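Long-range contact in uncharacterized protein TP-0789 domain-containing protein (Nitrosomonas europaea ATCC 19718, PDB 3BUU), which is of unknown function but belongs to the LolA superfamily, so it may bind lipid or lipoprotein acyl chains in the periplasm: residues Gln47-Met59 with Gly104-His116. Numbering follows the deposited sequence.
Sequences QVLSKGNENSIVM and GDIARANFTGDYH
The side-chain amide of Asn-53 lies against the backbone of Ala-109 and Asn-110 and makes three hydrogen bonds to it. OD1 accepts from two successive amides: Ala-109 N, 2.9 Å from Asn-53 OD1, approaches nearly along the C=O axis, and Asn-110 N comes from the side, at a C=O...N angle of 128°. Asn-53 ND2 gives a nearly straight bond to Asn-110 O (2.9 Å), in the plane of its own amide but above the carbonyl plane of the acceptor. The amide reaches this backbone with CG anti to the carbonyl carbon of Asn-53 (chi1 -75°). An alanine here is likely to leave the amides of Ala-109 and Asn-110 without this shared acceptor and the turn freer to shift. Nearer the helix end, Ser-56 OG donates to Ala-107 O (2.9 Å). A water ties the same carbonyl to Ser-50 OG and Gly-52 O, while another bridges Asn-53 ND2 to Asp-114 OD1.

Among charged groups, Arg-108 grips Asp-114 side-on, NE to OD2 and NH2 to OD1, both on syn lone pairs; this fixes the rotation of the guanidinium, and Asn-53 CB lies over one of its faces, offset toward the rim. Arg-76 adds a second salt bridge to Asp-114, and Arg-108 NH1 bonds to Gly-75 O.

The apolar side-chain pairs bring the strand valines against the helix. Ile-106 CG2 meets Val-48 CG2 at 3.6 Å and Val-58 CG1 at 4.0 Å, crossing both valines at about a right angle. Separately, the Ala-109 CB methyl makes a van der Waals contact with the carbonyl Gly-52 O (3.6 Å).

The contact thus joins the beta hairpin of strands 39-51 and 55-62, with a classic beta bulge in which Glu-54 and Asn-55 face Lys-51, to the short helix 103-107 and the loop leading into strand 115-125, within the antiparallel beta framework of a LolA-like fold.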
ATOM      1  N   GLN A  47       7.127   7.147  -8.242  1.00  9.08           N
ATOM      2  CA  GLN A  47       6.024   8.061  -8.424  1.00  9.28           C
ATOM      3  C   GLN A  47       4.793   7.211  -8.668  1.00  8.21           C
ATOM      4  O   GLN A  47       4.819   6.311  -9.512  1.00  9.83           O
ATOM      5  CB  GLN A  47       6.240   8.976  -9.633  1.00 11.28           C
ATOM      6  CG  GLN A  47       5.014   9.922  -9.795  1.00 16.25           C
ATOM      7  CD  GLN A  47       4.913  10.626 -11.128  1.00 22.55           C
ATOM      8  OE1 GLN A  47       4.393  10.066 -12.094  1.00 26.44           O
ATOM      9  NE2 GLN A  47       5.348  11.871 -11.174  1.00 25.51           N
ATOM     10  N   VAL A  48       3.708   7.515  -7.958  1.00  8.08           N
ATOM     11  CA  VAL A  48       2.469   6.747  -8.041  1.00  7.71           C
ATOM     12  C   VAL A  48       1.351   7.636  -8.569  1.00  7.06           C
ATOM     13  O   VAL A  48       1.141   8.737  -8.042  1.00  8.05           O
ATOM     14  CB  VAL A  48       2.091   6.200  -6.661  1.00  8.10           C
ATOM     15  CG1 VAL A  48       0.807   5.398  -6.766  1.00 10.59           C
ATOM     16  CG2 VAL A  48       3.222   5.320  -6.143  1.00 10.06           C
ATOM     17  N   LEU A  49       0.646   7.143  -9.596  1.00  6.84           N
ATOM     18  CA  LEU A  49      -0.590   7.770 -10.102  1.00  6.51           C
ATOM     19  C   LEU A  49      -1.687   6.800  -9.649  1.00  6.05           C
ATOM     20  O   LEU A  49      -1.775   5.691 -10.146  1.00  7.43           O
ATOM     21  CB  LEU A  49      -0.526   7.855 -11.619  1.00  7.44           C
ATOM     22  CG  LEU A  49       0.630   8.689 -12.165  1.00  8.50           C
ATOM     23  CD1 LEU A  49       0.593   8.689 -13.702  1.00 11.11           C
ATOM     24  CD2 LEU A  49       0.600  10.100 -11.620  1.00 10.95           C
ATOM     25  N   SER A  50      -2.511   7.246  -8.710  1.00  6.40           N
ATOM     26  CA  SER A  50      -3.477   6.400  -8.048  1.00  7.13           C
ATOM     27  C   SER A  50      -4.922   6.782  -8.394  1.00  6.91           C
ATOM     28  O   SER A  50      -5.350   7.924  -8.142  1.00  6.87           O
ATOM     29  CB  SER A  50      -3.283   6.503  -6.557  1.00  8.27           C
ATOM     30  OG  SER A  50      -4.282   5.829  -5.825  1.00  8.33           O
ATOM     31  N   LYS A  51      -5.682   5.819  -8.925  1.00  7.86           N
ATOM     32  CA  LYS A  51      -7.057   5.995  -9.243  1.00  8.20           C
ATOM     33  C   LYS A  51      -7.879   4.905  -8.540  1.00  7.67           C
ATOM     34  O   LYS A  51      -8.400   3.971  -9.151  1.00  8.47           O
ATOM     35  CB  LYS A  51      -7.274   6.035 -10.751  1.00  9.62           C
ATOM     36  CG  LYS A  51      -8.625   6.548 -11.138  1.00 11.60           C
ATOM     37  CD  LYS A  51      -8.732   6.688 -12.646  1.00 11.88           C
ATOM     38  CE  LYS A  51     -10.020   7.343 -13.013  1.00 13.42           C
ATOM     39  NZ  LYS A  51     -10.126   7.296 -14.509  1.00 12.45           N
ATOM     40  N   GLY A  52      -7.901   5.009  -7.218  1.00  9.36           N
ATOM     41  CA  GLY A  52      -8.590   4.047  -6.382  1.00  9.80           C
ATOM     42  C   GLY A  52      -7.988   2.663  -6.533  1.00  8.64           C
ATOM     43  O   GLY A  52      -6.810   2.483  -6.764  1.00 11.35           O
ATOM     44  N   ASN A  53      -8.829   1.679  -6.421  1.00  8.08           N
ATOM     45  CA  ASN A  53      -8.393   0.310  -6.583  1.00  8.51           C
ATOM     46  C   ASN A  53      -8.598  -0.184  -7.997  1.00 10.08           C
ATOM     47  O   ASN A  53      -8.258  -1.330  -8.297  1.00 12.63           O
ATOM     48  CB  ASN A  53      -9.106  -0.585  -5.586  1.00  9.73           C
ATOM     49  CG  ASN A  53      -8.588  -0.442  -4.189  1.00  8.60           C
ATOM     50  OD1 ASN A  53      -7.626   0.284  -3.937  1.00  9.33           O
ATOM     51  ND2 ASN A  53      -9.224  -1.151  -3.261  1.00 11.90           N
ATOM     52  N   GLU A  54      -9.116   0.738  -8.836  0.50  9.89           N
ATOM     53  CA  GLU A  54      -9.453   0.575 -10.274  0.50 10.88           C
ATOM     54  C   GLU A  54      -8.221   0.485 -11.160  0.50  8.33           C
ATOM     55  O   GLU A  54      -8.063  -0.435 -11.954  0.50  9.00           O
ATOM     56  CB  GLU A  54     -10.449   1.669 -10.779  0.50 10.30           C
ATOM     57  CG  GLU A  54      -9.940   3.081 -10.891  0.50 17.54           C
ATOM     58  CD  GLU A  54     -11.031   4.063 -11.192  0.50 15.88           C
ATOM     59  OE1 GLU A  54     -11.395   4.166 -12.392  0.50 22.45           O
ATOM     60  OE2 GLU A  54     -11.551   4.729 -10.253  0.50 21.23           O
ATOM     61  N   ASN A  55      -7.376   1.500 -11.047  1.00  6.99           N
ATOM     62  CA  ASN A  55      -6.221   1.725 -11.917  1.00  6.75           C
ATOM     63  C   ASN A  55      -5.138   2.419 -11.151  1.00  6.38           C
ATOM     64  O   ASN A  55      -5.402   3.259 -10.310  1.00  6.95           O
ATOM     65  CB  ASN A  55      -6.570   2.636 -13.119  1.00  8.72           C
ATOM     66  CG  ASN A  55      -7.404   1.959 -14.127  1.00 12.55           C
ATOM     67  OD1 ASN A  55      -8.559   2.282 -14.253  1.00 16.57           O
ATOM     68  ND2 ASN A  55      -6.843   1.002 -14.840  1.00 13.01           N
ATOM     69  N   SER A  56      -3.875   2.121 -11.498  1.00  6.14           N
ATOM     70  CA  SER A  56      -2.785   2.906 -11.006  1.00  6.10           C
ATOM     71  C   SER A  56      -1.583   2.664 -11.904  1.00  5.70           C
ATOM     72  O   SER A  56      -1.527   1.681 -12.669  1.00  6.21           O
ATOM     73  CB  SER A  56      -2.450   2.589  -9.568  1.00  6.56           C
ATOM     74  OG  SER A  56      -1.979   1.272  -9.453  1.00  7.20           O
ATOM     75  N   ILE A  57      -0.628   3.578 -11.802  1.00  5.73           N
ATOM     76  CA  ILE A  57       0.692   3.413 -12.404  1.00  6.70           C
ATOM     77  C   ILE A  57       1.720   3.694 -11.333  1.00  7.15           C
ATOM     78  O   ILE A  57       1.625   4.703 -10.616  1.00  7.61           O
ATOM     79  CB  ILE A  57       0.889   4.388 -13.577  1.00  7.71           C
ATOM     80  CG1 ILE A  57      -0.005   3.983 -14.745  1.00  8.00           C
ATOM     81  CG2 ILE A  57       2.356   4.446 -14.014  1.00  9.63           C
ATOM     82  CD1 ILE A  57      -0.219   5.050 -15.802  1.00 10.38           C
ATOM     83  N   VAL A  58       2.708   2.811 -11.230  1.00  7.19           N
ATOM     84  CA  VAL A  58       3.803   2.972 -10.289  1.00  8.13           C
ATOM     85  C   VAL A  58       5.085   3.002 -11.102  1.00  9.27           C
ATOM     86  O   VAL A  58       5.430   2.022 -11.761  1.00 11.05           O
ATOM     87  CB  VAL A  58       3.846   1.825  -9.281  1.00  7.73           C
ATOM     88  CG1 VAL A  58       5.043   1.982  -8.334  1.00 10.61           C
ATOM     89  CG2 VAL A  58       2.524   1.783  -8.463  1.00  8.92           C
HETATM   90  N   MSE A  59       5.786   4.122 -11.033  1.00  9.02           N
HETATM   91  CA  MSE A  59       7.013   4.300 -11.859  1.00 11.65           C
HETATM   92  C   MSE A  59       8.223   4.424 -10.951  1.00 10.03           C
HETATM   93  O   MSE A  59       8.235   5.261 -10.093  1.00 11.60           O
HETATM   94  CB  MSE A  59       6.875   5.572 -12.671  1.00 11.53           C
HETATM   95  CG  MSE A  59       5.889   5.444 -13.841  1.00 19.84           C
HETATM   96 SE   MSE A  59       5.444   7.012 -14.830  1.00 33.43          SE
HETATM   97  CE  MSE A  59       6.072   8.366 -13.616  1.00 28.39           C
ATOM     98  N   GLY A 104       0.923  -4.642  -4.081  1.00  6.46           N
ATOM     99  CA  GLY A 104      -0.352  -4.031  -3.742  1.00  7.29           C
ATOM    100  C   GLY A 104      -0.228  -2.964  -2.671  1.00  6.93           C
ATOM    101  O   GLY A 104      -1.094  -2.077  -2.625  1.00  8.32           O
ATOM    102  N   ASP A 105       0.811  -3.009  -1.833  1.00  6.28           N
ATOM    103  CA  ASP A 105       0.956  -1.990  -0.846  1.00  6.70           C
ATOM    104  C   ASP A 105       1.184  -0.621  -1.464  1.00  6.64           C
ATOM    105  O   ASP A 105       0.861   0.395  -0.853  1.00  8.51           O
ATOM    106  CB  ASP A 105       2.133  -2.301   0.093  1.00  6.79           C
ATOM    107  CG  ASP A 105       1.980  -3.551   0.911  1.00  7.00           C
ATOM    108  OD1 ASP A 105       0.832  -3.939   1.195  1.00  8.48           O
ATOM    109  OD2 ASP A 105       3.039  -4.129   1.284  1.00  7.08           O
ATOM    110  N   ILE A 106       1.745  -0.563  -2.661  0.50  6.82           N
ATOM    111  CA  ILE A 106       1.945   0.729  -3.327  0.50  8.23           C
ATOM    112  C   ILE A 106       0.917   0.971  -4.409  0.50  7.48           C
ATOM    113  O   ILE A 106       0.477   2.117  -4.602  0.50  7.92           O
ATOM    114  CB  ILE A 106       3.370   0.806  -3.887  0.50  8.19           C
ATOM    115  CG1 ILE A 106       4.343   0.551  -2.747  0.50  8.13           C
ATOM    116  CG2 ILE A 106       3.623   2.136  -4.609  0.50  9.46           C
ATOM    117  CD1 ILE A 106       4.240   1.499  -1.563  0.50 10.15           C
ATOM    118  N   ALA A 107       0.494  -0.081  -5.083  1.00  7.11           N
ATOM    119  CA  ALA A 107      -0.360   0.104  -6.242  1.00  7.85           C
ATOM    120  C   ALA A 107      -1.827   0.295  -5.890  1.00  7.70           C
ATOM    121  O   ALA A 107      -2.543   0.902  -6.668  1.00  8.43           O
ATOM    122  CB  ALA A 107      -0.206  -1.089  -7.183  1.00  8.83           C
ATOM    123  N   ARG A 108      -2.293  -0.297  -4.780  0.50  7.83           N
ATOM    124  CA  ARG A 108      -3.709  -0.182  -4.330  0.50  8.35           C
ATOM    125  C   ARG A 108      -3.849   1.092  -3.522  0.50  7.79           C
ATOM    126  O   ARG A 108      -2.880   1.617  -2.971  0.50 10.50           O
ATOM    127  CB  ARG A 108      -4.183  -1.345  -3.422  0.50  9.02           C
ATOM    128  CG  ARG A 108      -4.121  -2.766  -3.985  0.50 10.34           C
ATOM    129  CD  ARG A 108      -4.823  -2.955  -5.296  0.50 13.80           C
ATOM    130  NE  ARG A 108      -6.178  -3.497  -5.183  0.50  7.13           N
ATOM    131  CZ  ARG A 108      -6.864  -3.890  -6.240  0.50  7.63           C
ATOM    132  NH1 ARG A 108      -6.342  -3.769  -7.441  0.50  8.38           N
ATOM    133  NH2 ARG A 108      -8.086  -4.355  -6.104  0.50 12.73           N
ATOM    134  N   ALA A 109      -5.075   1.588  -3.439  0.50  8.31           N
ATOM    135  CA  ALA A 109      -5.372   2.784  -2.670  0.50  8.21           C
ATOM    136  C   ALA A 109      -6.001   2.440  -1.336  0.50  8.41           C
ATOM    137  O   ALA A 109      -5.710   3.080  -0.320  0.50  8.96           O
ATOM    138  CB  ALA A 109      -6.300   3.699  -3.461  0.50  7.87           C
ATOM    139  N   ASN A 110      -6.867   1.431  -1.346  1.00  8.00           N
ATOM    140  CA  ASN A 110      -7.835   1.271  -0.251  1.00  8.12           C
ATOM    141  C   ASN A 110      -8.002  -0.147   0.161  1.00  8.81           C
ATOM    142  O   ASN A 110      -7.866  -1.038  -0.681  1.00  9.81           O
ATOM    143  CB  ASN A 110      -9.171   1.825  -0.714  1.00  9.93           C
ATOM    144  CG  ASN A 110      -9.069   3.325  -1.004  1.00 10.44           C
ATOM    145  OD1 ASN A 110      -8.620   4.053  -0.139  1.00 10.99           O
ATOM    146  ND2 ASN A 110      -9.388   3.767  -2.214  1.00 11.67           N
ATOM    147  N   PHE A 111      -8.317  -0.399   1.434  1.00  8.02           N
ATOM    148  CA  PHE A 111      -8.729  -1.739   1.834  1.00  8.14           C
ATOM    149  C   PHE A 111     -10.166  -2.031   1.388  1.00  7.94           C
ATOM    150  O   PHE A 111     -10.477  -3.169   1.017  1.00  8.63           O
ATOM    151  CB  PHE A 111      -8.654  -1.876   3.348  1.00  8.51           C
ATOM    152  CG  PHE A 111      -7.258  -1.885   3.901  1.00  9.14           C
ATOM    153  CD1 PHE A 111      -6.355  -2.898   3.586  1.00 12.25           C
ATOM    154  CD2 PHE A 111      -6.873  -0.878   4.768  1.00 10.80           C
ATOM    155  CE1 PHE A 111      -5.049  -2.883   4.139  1.00 12.52           C
ATOM    156  CE2 PHE A 111      -5.600  -0.897   5.336  1.00 11.73           C
ATOM    157  CZ  PHE A 111      -4.696  -1.901   5.000  1.00 13.79           C
ATOM    158  N   THR A 112     -11.050  -1.041   1.468  1.00  8.59           N
ATOM    159  CA  THR A 112     -12.456  -1.233   1.073  1.00  8.44           C
ATOM    160  C   THR A 112     -12.498  -1.740  -0.352  1.00  9.57           C
ATOM    161  O   THR A 112     -11.788  -1.222  -1.226  1.00 10.15           O
ATOM    162  CB  THR A 112     -13.231   0.060   1.219  1.00  9.21           C
ATOM    163  OG1 THR A 112     -13.281   0.439   2.596  1.00  9.32           O
ATOM    164  CG2 THR A 112     -14.675  -0.075   0.737  1.00 11.56           C
ATOM    165  N   GLY A 113     -13.324  -2.764  -0.572  1.00  9.08           N
ATOM    166  CA  GLY A 113     -13.498  -3.378  -1.888  1.00 10.58           C
ATOM    167  C   GLY A 113     -12.645  -4.625  -2.082  1.00 10.36           C
ATOM    168  O   GLY A 113     -12.973  -5.500  -2.882  1.00 11.95           O
ATOM    169  N   ASP A 114     -11.523  -4.705  -1.376  1.00  9.30           N
ATOM    170  CA  ASP A 114     -10.633  -5.866  -1.479  1.00  9.41           C
ATOM    171  C   ASP A 114     -10.820  -6.859  -0.336  1.00  8.16           C
ATOM    172  O   ASP A 114     -10.394  -7.995  -0.430  1.00  9.23           O
ATOM    173  CB  ASP A 114      -9.163  -5.421  -1.482  1.00 10.38           C
ATOM    174  CG  ASP A 114      -8.678  -4.892  -2.810  1.00 12.50           C
ATOM    175  OD1 ASP A 114      -9.497  -4.877  -3.779  1.00 16.48           O
ATOM    176  OD2 ASP A 114      -7.459  -4.514  -2.871  1.00 14.37           O
ATOM    177  N   TYR A 115     -11.407  -6.393   0.784  1.00  8.97           N
ATOM    178  CA  TYR A 115     -11.509  -7.172   2.004  1.00  8.69           C
ATOM    179  C   TYR A 115     -12.891  -6.997   2.591  1.00  9.96           C
ATOM    180  O   TYR A 115     -13.432  -5.890   2.620  1.00 11.43           O
ATOM    181  CB  TYR A 115     -10.511  -6.700   3.091  1.00  9.39           C
ATOM    182  CG  TYR A 115      -9.094  -6.814   2.614  1.00  7.81           C
ATOM    183  CD1 TYR A 115      -8.382  -8.002   2.761  1.00  8.10           C
ATOM    184  CD2 TYR A 115      -8.484  -5.770   1.947  1.00  8.34           C
ATOM    185  CE1 TYR A 115      -7.096  -8.146   2.239  1.00  8.49           C
ATOM    186  CE2 TYR A 115      -7.208  -5.901   1.412  1.00  8.54           C
ATOM    187  CZ  TYR A 115      -6.515  -7.086   1.550  1.00  8.21           C
ATOM    188  OH  TYR A 115      -5.278  -7.228   1.000  1.00 10.72           O
ATOM    189  N   HIS A 116     -13.431  -8.085   3.129  1.00 10.09           N
ATOM    190  CA  HIS A 116     -14.648  -8.015   3.938  1.00  9.63           C
ATOM    191  C   HIS A 116     -14.223  -7.728   5.387  1.00  8.77           C
ATOM    192  O   HIS A 116     -13.424  -8.490   5.931  1.00  8.87           O
ATOM    193  CB  HIS A 116     -15.344  -9.361   3.868  1.00 11.36           C
ATOM    194  CG  HIS A 116     -16.339  -9.556   4.987  1.00 15.90           C
ATOM    195  ND1 HIS A 116     -17.631  -9.089   4.935  1.00 20.55           N
ATOM    196  CD2 HIS A 116     -16.183 -10.074   6.237  1.00 15.26           C
ATOM    197  CE1 HIS A 116     -18.256  -9.365   6.076  1.00 17.17           C
ATOM    198  NE2 HIS A 116     -17.391  -9.961   6.880  1.00 20.58           N
TER
HETATM  199  O   HOH W   1      -4.237   3.286  -6.624  1.00  9.12           O
HETATM  200  O   HOH W   2      -2.185   4.538  -3.805  1.00 27.07           O
HETATM  201  O   HOH W   3     -11.341  -2.908  -4.365  1.00 16.65           O
HETATM  202  O   HOH W   4     -10.857   2.410  -4.276  1.00 19.65           O